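Local coordinates for protein biphenyl 2,3-Dioxygenase Beta Subunit (Sphingobium yanoikuyae, PDB 2GBW) that probably serves as the smaller, NTF2-like subunit of a ring-hydroxylating dioxygenase that attacks biphenyl, packing with further chains in a six-chain assembly, at residues 143-148 / 152-157; 34-39 / 73-78; 18-23 / 116-121. All coordinates share one frame; numbering follows the deposited sequence.

Contact 1: 143-148 / 152-157; sequences KLRRDG and KVFRRK
The ring of Phe154 is held between two side chains of the neighbouring strand. The guanidinium of Arg145 lies almost flat on one face, planes 14° apart, with NH2 3.4 Å from Phe154 CG, an off-centre cation-pi stack. Over the opposite face Lys143 CB makes a CH-pi contact, 3.8 Å from the centroid of the Phe154 ring, and Arg145 N lies at the ring edge. Phe154 CG sits between its backbone N and carbonyl carbon (chi1 69°), which swings the ring back over residues 143-145 of strand 132-147. The two cations end on acids, Lys143 NZ on Glu115 and Arg145 NH2 on Asp43. A leucine in place of Phe154 would probably deny the guanidinium its flat bed, leaving Arg145 held mainly by Asp43. On the other face of the hairpin, away from Lys143 and Arg145, Leu144 CD2 meets Val153 CB at 3.6 Å. Near the turn Asp147 OD2 and Lys152 NZ form a long salt bridge of 3.6 Å, and a water joins Asp147 OD1 to Lys152 NZ. Lys143 O accepts from both Phe154 N (3.0 Å) and Arg155 N (3.3 Å). Two residues facing one mark a classic beta bulge, here in the antiparallel hairpin of strands 132-147 and 150-160.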
# COMPACT_ATOMS: atom_id res chain seq x y z
N LYS B 143 21.67 26.80 -9.79
CA LYS B 143 22.41 28.05 -9.89
C LYS B 143 21.39 29.09 -10.29
O LYS B 143 20.69 28.91 -11.31
CB LYS B 143 23.48 27.99 -10.96
CG LYS B 143 24.55 26.89 -10.79
CD LYS B 143 25.94 27.40 -11.19
CE LYS B 143 26.54 28.35 -10.14
NZ LYS B 143 27.52 29.38 -10.64
N LEU B 144 21.27 30.14 -9.49
CA LEU B 144 20.38 31.26 -9.79
C LEU B 144 21.18 32.51 -10.03
O LEU B 144 22.30 32.66 -9.51
CB LEU B 144 19.49 31.55 -8.60
CG LEU B 144 18.62 30.46 -7.97
CD1 LEU B 144 17.86 31.10 -6.85
CD2 LEU B 144 17.63 29.82 -8.95
N ARG B 145 20.63 33.44 -10.81
CA ARG B 145 21.18 34.80 -10.81
C ARG B 145 20.06 35.79 -10.57
O ARG B 145 18.89 35.54 -10.83
CB ARG B 145 21.89 35.13 -12.11
CG ARG B 145 20.99 35.02 -13.33
CD ARG B 145 21.65 35.67 -14.56
NE ARG B 145 22.64 34.76 -15.12
CZ ARG B 145 22.42 33.84 -16.06
NH1 ARG B 145 21.21 33.66 -16.59
NH2 ARG B 145 23.42 33.07 -16.46
N ARG B 146 20.47 36.94 -10.06
CA ARG B 146 19.58 38.06 -9.84
C ARG B 146 19.05 38.58 -11.17
O ARG B 146 19.80 38.71 -12.14
CB ARG B 146 20.32 39.17 -9.11
CG ARG B 146 20.36 38.97 -7.60
CD ARG B 146 21.69 38.35 -7.13
NE ARG B 146 21.78 38.27 -5.66
CZ ARG B 146 22.82 37.79 -4.99
NH1 ARG B 146 23.90 37.36 -5.63
NH2 ARG B 146 22.78 37.74 -3.66
N ASP B 147 17.75 38.83 -11.20
CA ASP B 147 17.09 39.35 -12.38
C ASP B 147 16.06 40.37 -11.91
O ASP B 147 15.01 40.02 -11.38
CB ASP B 147 16.45 38.21 -13.16
CG ASP B 147 15.94 38.66 -14.51
OD1 ASP B 147 16.75 38.86 -15.45
OD2 ASP B 147 14.70 38.86 -14.60
N GLY B 148 16.39 41.65 -12.07
CA GLY B 148 15.54 42.73 -11.56
C GLY B 148 15.47 42.69 -10.04
O GLY B 148 16.51 42.68 -9.36
N LYS B 152 16.34 34.43 -11.65
CA LYS B 152 16.04 33.38 -12.61
C LYS B 152 16.98 32.21 -12.47
O LYS B 152 18.14 32.38 -12.18
CB LYS B 152 16.09 33.93 -14.03
CG LYS B 152 14.95 34.93 -14.32
CD LYS B 152 14.92 35.34 -15.79
CE LYS B 152 13.75 36.29 -16.05
NZ LYS B 152 13.75 36.81 -17.45
N VAL B 153 16.48 30.99 -12.69
CA VAL B 153 17.35 29.83 -12.62
C VAL B 153 18.02 29.64 -14.00
O VAL B 153 17.36 29.76 -15.04
CB VAL B 153 16.59 28.58 -12.12
CG1 VAL B 153 15.41 28.20 -13.08
CG2 VAL B 153 17.53 27.35 -11.95
N PHE B 154 19.33 29.39 -13.99
CA PHE B 154 20.04 29.08 -15.21
C PHE B 154 20.66 27.69 -15.17
O PHE B 154 21.07 27.17 -16.20
CB PHE B 154 21.04 30.19 -15.63
CG PHE B 154 22.26 30.35 -14.72
CD1 PHE B 154 22.18 31.14 -13.58
CD2 PHE B 154 23.47 29.70 -15.00
CE1 PHE B 154 23.27 31.30 -12.73
CE2 PHE B 154 24.60 29.88 -14.13
CZ PHE B 154 24.46 30.66 -13.00
N ARG B 155 20.67 27.03 -14.01
CA ARG B 155 21.02 25.60 -13.99
C ARG B 155 20.17 24.95 -12.95
O ARG B 155 20.03 25.49 -11.86
CB ARG B 155 22.49 25.40 -13.61
CG ARG B 155 23.53 25.99 -14.61
CD ARG B 155 23.57 25.06 -15.81
NE ARG B 155 24.59 25.39 -16.81
CZ ARG B 155 24.52 26.40 -17.68
NH1 ARG B 155 23.49 27.24 -17.68
NH2 ARG B 155 25.53 26.59 -18.52
N ARG B 156 19.53 23.83 -13.29
CA ARG B 156 18.69 23.09 -12.35
C ARG B 156 19.00 21.64 -12.50
O ARG B 156 18.81 21.06 -13.58
CB ARG B 156 17.21 23.36 -12.56
CG ARG B 156 16.25 22.47 -11.70
CD ARG B 156 14.93 23.19 -11.53
NE ARG B 156 15.00 24.31 -10.62
CZ ARG B 156 14.05 25.24 -10.50
NH1 ARG B 156 12.93 25.13 -11.24
NH2 ARG B 156 14.21 26.26 -9.66
N LYS B 157 19.49 21.04 -11.42
CA LYS B 157 19.72 19.60 -11.38
C LYS B 157 18.80 19.00 -10.36
O LYS B 157 18.77 19.50 -9.22
CB LYS B 157 21.19 19.30 -11.05
CG LYS B 157 21.56 17.83 -11.19
CD LYS B 157 23.06 17.69 -10.92
CE LYS B 157 23.51 16.23 -11.01
NZ LYS B 157 24.96 16.25 -10.68
O HOH W 1 16.04 38.37 -17.99

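Contact 2: 34-39 / 73-78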
# COMPACT_ATOMS: atom_id res chain seq x y z
N GLU B 34 4.17 31.93 -17.66
CA GLU B 34 4.64 32.95 -16.75
C GLU B 34 5.90 32.51 -16.01
O GLU B 34 6.82 33.29 -15.81
CB GLU B 34 3.51 33.30 -15.78
CG GLU B 34 2.35 33.99 -16.46
CD GLU B 34 1.17 33.09 -16.82
OE1 GLU B 34 1.36 31.91 -17.20
OE2 GLU B 34 0.02 33.58 -16.72
N TRP B 35 5.95 31.24 -15.62
CA TRP B 35 7.15 30.65 -15.04
C TRP B 35 8.33 30.71 -15.99
O TRP B 35 9.40 31.20 -15.63
CB TRP B 35 6.87 29.20 -14.62
CG TRP B 35 8.07 28.45 -14.15
CD1 TRP B 35 8.75 28.66 -13.01
CD2 TRP B 35 8.71 27.35 -14.81
NE1 TRP B 35 9.79 27.78 -12.91
CE2 TRP B 35 9.78 26.96 -14.00
CE3 TRP B 35 8.47 26.66 -16.00
CZ2 TRP B 35 10.62 25.91 -14.34
CZ3 TRP B 35 9.30 25.63 -16.33
CH2 TRP B 35 10.36 25.26 -15.51
N LEU B 36 8.14 30.18 -17.19
CA LEU B 36 9.22 30.17 -18.19
C LEU B 36 9.78 31.57 -18.49
O LEU B 36 11.00 31.72 -18.64
CB LEU B 36 8.73 29.54 -19.48
CG LEU B 36 9.75 28.86 -20.40
CD1 LEU B 36 10.59 27.83 -19.63
CD2 LEU B 36 9.02 28.27 -21.56
N GLN B 37 8.90 32.56 -18.59
CA GLN B 37 9.26 33.96 -18.89
C GLN B 37 10.00 34.62 -17.75
O GLN B 37 11.11 35.10 -17.94
CB GLN B 37 8.01 34.79 -19.19
CG GLN B 37 7.20 34.25 -20.34
CD GLN B 37 6.22 35.27 -20.93
OE1 GLN B 37 6.41 36.51 -20.81
NE2 GLN B 37 5.17 34.75 -21.60
N GLY B 38 9.37 34.61 -16.58
CA GLY B 38 9.82 35.33 -15.42
C GLY B 38 10.75 34.64 -14.44
O GLY B 38 11.40 35.35 -13.64
N MET B 39 10.82 33.30 -14.44
CA MET B 39 11.62 32.60 -13.45
C MET B 39 12.75 31.74 -14.03
O MET B 39 13.60 31.26 -13.28
CB MET B 39 10.72 31.78 -12.51
CG MET B 39 9.59 32.62 -11.89
SD MET B 39 8.55 31.86 -10.60
CE MET B 39 7.28 30.97 -11.50
N ASP B 73 17.40 19.33 -20.94
CA ASP B 73 16.73 20.30 -21.79
C ASP B 73 17.37 21.65 -21.74
O ASP B 73 17.86 22.07 -20.66
CB ASP B 73 15.28 20.49 -21.34
CG ASP B 73 14.42 19.22 -21.53
OD1 ASP B 73 14.76 18.37 -22.36
OD2 ASP B 73 13.42 19.09 -20.78
N ASP B 74 17.35 22.32 -22.90
CA ASP B 74 17.61 23.75 -23.02
C ASP B 74 16.27 24.52 -23.03
O ASP B 74 15.22 23.93 -22.89
CB ASP B 74 18.51 24.03 -24.25
CG ASP B 74 17.81 23.80 -25.59
OD1 ASP B 74 16.58 23.67 -25.61
OD2 ASP B 74 18.53 23.69 -26.64
N PHE B 75 16.32 25.85 -23.18
CA PHE B 75 15.11 26.66 -23.05
C PHE B 75 14.04 26.29 -24.06
O PHE B 75 12.89 26.18 -23.70
CB PHE B 75 15.45 28.15 -23.25
CG PHE B 75 14.33 29.06 -22.92
CD1 PHE B 75 14.11 29.44 -21.61
CD2 PHE B 75 13.55 29.62 -23.92
CE1 PHE B 75 13.10 30.32 -21.27
CE2 PHE B 75 12.52 30.52 -23.58
CZ PHE B 75 12.29 30.85 -22.25
N GLY B 76 14.42 26.13 -25.31
CA GLY B 76 13.47 25.71 -26.36
C GLY B 76 12.77 24.39 -26.10
O GLY B 76 11.60 24.16 -26.49
N GLU B 77 13.50 23.48 -25.48
CA GLU B 77 12.97 22.17 -25.13
C GLU B 77 12.05 22.26 -23.91
O GLU B 77 11.04 21.61 -23.85
CB GLU B 77 14.14 21.20 -24.92
CG GLU B 77 14.80 20.88 -26.26
CD GLU B 77 16.26 20.46 -26.17
OE1 GLU B 77 16.85 20.58 -25.08
OE2 GLU B 77 16.81 20.00 -27.22
N LEU B 78 12.39 23.12 -22.94
CA LEU B 78 11.46 23.43 -21.88
C LEU B 78 10.16 24.09 -22.42
O LEU B 78 9.07 23.77 -21.96
CB LEU B 78 12.14 24.35 -20.85
CG LEU B 78 12.04 24.02 -19.38
CD1 LEU B 78 12.20 22.46 -19.06
CD2 LEU B 78 13.05 24.91 -18.62
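Leu36 and Leu78 bring two short helical segments together, their CA atoms 8.0 Å apart, the nearest pair of the contact. Residues 34-38 are the last turn or so of helix 32-38, whereas 73-78 covers the start of helix 75-84. That start is fixed by a capping box: Asp74, the N-cap, takes the Glu77 amide on OD1 (3.1 Å), and Glu77 OE1 accepts from Asp74 N (2.8 Å, N-H...O angle 169°). Outside the two segments, Asp73, Asp74 and Glu77 also pair with basic side chains on the chain of another protein in the assembly. Between the helices the chemistry is wholly apolar apart from one carbonyl. Leu36 carries most of it, entering between Phe75 and Leu78. Its CG lies 3.7 Å from Phe75 CZ, and its CD1 is 3.9 Å from Leu78 CD2. Phe75 CG stands anti to the backbone N (chi1 -170°), which carries the ring's end up to Leu36, where O meets the ring edge, 3.6 Å from Phe75 CE1 and near the ring plane. Trp35 adds a looser touch, CH2 to Leu78 CD2 at 4.1 Å, the two side chains crossing at about a right angle, while its NE1 bonds to Glu23. Leu78 and Trp35 also pack on Val40 and Phe173, and Phe75 reaches Ile44. Leu36, Phe75 and Leu78 thus join the two helices beside strands 40-41 and 44-49, consistent with an NTF2-like fold.

Contact 3: 18-23 / 116-121; sequences AHYRAE and LDVLSN
Van der Waals contact between Tyr20 and Val118 is the direct part of this helix-to-sheet meeting. The two side chains approach from opposite directions, and Val118 CG1 touches the phenol end, 3.4 Å from Tyr20 OH and 3.7 Å from Tyr20 CE2, coming at the ring obliquely. Tyr20 CG stands anti to its carbonyl carbon (chi1 -82°), an orientation that brings the phenol end to the strand. Ser120, two residues along and on the same side of the strand as Val118, comes less close, its OG 4.2 Å from Tyr20 CE2.

Polar contact is carried by one water. It donates to Tyr20 OH (2.8 Å) and to Val118 O (2.8 Å), and it also bonds Ser120 OG at 2.7 Å. A single molecule thereby ties the phenol to a main-chain carbonyl and to a side-chain hydroxyl within a buried contact. Other hydrogen bonds hold the same groups: Tyr20 OH with Asp142, and Ser120 OG with Arg140.

The cation-pi interaction is with that same Arg140, which lies against the Tyr20 ring and so links the ring and Ser120 to strand 132-147.

Helix 10-28 lies across the sheet here, consistent with the NTF2-like fold of the family, with Ile16 also packing on Val118 and Tyr20 touching Val106 of strand 98-112. Strand 115-128 runs between strands 98-112 and 132-147, and at the edges of the contact Arg21 and Asn121 bond to two further copies of this protein, so the helix and strand lie close to subunit interfaces.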
# COMPACT_ATOMS: atom_id res chain seq x y z
N ALA B 18 11.21 33.28 -0.96
CA ALA B 18 10.06 33.92 -1.54
C ALA B 18 9.94 33.64 -3.06
O ALA B 18 8.86 33.37 -3.56
CB ALA B 18 10.11 35.43 -1.25
N HIS B 19 11.08 33.68 -3.77
CA HIS B 19 11.16 33.25 -5.16
C HIS B 19 10.68 31.79 -5.35
O HIS B 19 9.86 31.54 -6.22
CB HIS B 19 12.61 33.37 -5.67
CG HIS B 19 12.83 32.76 -7.02
ND1 HIS B 19 12.62 33.46 -8.19
CD2 HIS B 19 13.19 31.50 -7.38
CE1 HIS B 19 12.85 32.66 -9.21
NE2 HIS B 19 13.22 31.48 -8.75
N TYR B 20 11.20 30.88 -4.55
CA TYR B 20 10.80 29.48 -4.61
C TYR B 20 9.31 29.29 -4.28
O TYR B 20 8.65 28.48 -4.93
CB TYR B 20 11.67 28.63 -3.68
CG TYR B 20 13.00 28.20 -4.25
CD1 TYR B 20 13.28 28.29 -5.61
CD2 TYR B 20 13.99 27.69 -3.43
CE1 TYR B 20 14.50 27.88 -6.11
CE2 TYR B 20 15.20 27.28 -3.93
CZ TYR B 20 15.46 27.38 -5.27
OH TYR B 20 16.67 26.97 -5.76
N ARG B 21 8.78 30.01 -3.30
CA ARG B 21 7.33 29.92 -2.97
C ARG B 21 6.47 30.39 -4.13
O ARG B 21 5.47 29.75 -4.46
CB ARG B 21 7.03 30.72 -1.69
CG ARG B 21 7.51 30.04 -0.41
CD ARG B 21 7.00 30.77 0.87
NE ARG B 21 7.51 32.12 1.05
CZ ARG B 21 8.52 32.46 1.85
NH1 ARG B 21 9.18 31.53 2.52
NH2 ARG B 21 8.89 33.72 1.97
N ALA B 22 6.92 31.44 -4.82
CA ALA B 22 6.18 31.95 -6.00
C ALA B 22 6.23 30.97 -7.15
O ALA B 22 5.22 30.79 -7.87
CB ALA B 22 6.66 33.41 -6.40
N GLU B 23 7.38 30.33 -7.30
CA GLU B 23 7.58 29.29 -8.29
C GLU B 23 6.60 28.14 -8.07
O GLU B 23 5.86 27.76 -8.96
CB GLU B 23 9.01 28.78 -8.23
CG GLU B 23 9.34 27.71 -9.23
CD GLU B 23 10.83 27.47 -9.35
OE1 GLU B 23 11.46 27.16 -8.34
OE2 GLU B 23 11.35 27.61 -10.46
N LEU B 116 24.33 32.33 -7.43
CA LEU B 116 24.00 31.66 -6.17
C LEU B 116 23.86 30.19 -6.40
O LEU B 116 23.17 29.77 -7.33
CB LEU B 116 22.69 32.19 -5.61
CG LEU B 116 22.69 33.66 -5.22
CD1 LEU B 116 21.26 34.13 -5.16
CD2 LEU B 116 23.43 33.78 -3.90
N ASP B 117 24.50 29.40 -5.55
CA ASP B 117 24.30 27.97 -5.52
C ASP B 117 23.30 27.71 -4.43
O ASP B 117 23.52 28.07 -3.27
CB ASP B 117 25.59 27.21 -5.19
CG ASP B 117 26.63 27.28 -6.31
OD1 ASP B 117 26.24 27.24 -7.48
OD2 ASP B 117 27.84 27.35 -5.99
N VAL B 118 22.23 27.03 -4.81
CA VAL B 118 21.08 26.76 -3.92
C VAL B 118 20.66 25.29 -3.87
O VAL B 118 20.27 24.67 -4.89
CB VAL B 118 19.87 27.65 -4.29
CG1 VAL B 118 18.78 27.57 -3.19
CG2 VAL B 118 20.32 29.11 -4.55
N LEU B 119 20.71 24.75 -2.66
CA LEU B 119 20.25 23.40 -2.36
C LEU B 119 18.85 23.46 -1.74
O LEU B 119 18.52 24.33 -0.94
CB LEU B 119 21.20 22.74 -1.37
CG LEU B 119 22.67 22.69 -1.79
CD1 LEU B 119 23.53 22.29 -0.58
CD2 LEU B 119 22.82 21.72 -2.95
N SER B 120 18.01 22.50 -2.07
CA SER B 120 16.71 22.36 -1.41
C SER B 120 16.22 20.89 -1.50
O SER B 120 16.63 20.14 -2.40
CB SER B 120 15.72 23.35 -2.02
OG SER B 120 15.58 23.11 -3.40
N ASN B 121 15.34 20.50 -0.57
CA ASN B 121 14.65 19.22 -0.55
C ASN B 121 13.20 19.44 -1.06
O ASN B 121 12.53 20.44 -0.65
CB ASN B 121 14.51 18.68 0.88
CG ASN B 121 15.80 18.21 1.49
OD1 ASN B 121 16.78 17.97 0.78
ND2 ASN B 121 15.79 18.01 2.80
O HOH W 2 17.43 24.46 -4.78

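How the contacts relate
Contact 1 is partly buried, whereas contacts 2 and 3 are buried. The first combines backbone pairing with charged side chains near a hairpin turn; of the other two, contact 2 is almost purely apolar between helices, and contact 3 mixes one apolar touch with a water-bridged polar group. Contacts 1 and 3 share the sheet, since strands 115-128 and 132-147 are neighbours and Leu144 N probably bonds to Leu116 O. Glu23 connects all three, through Arg156 of 152-157 and Trp35 of 34-39. Contact 2 joins contact 1 where Val153 N probably bonds Met39 O, and it lies within the chain loop that contact 3 closes.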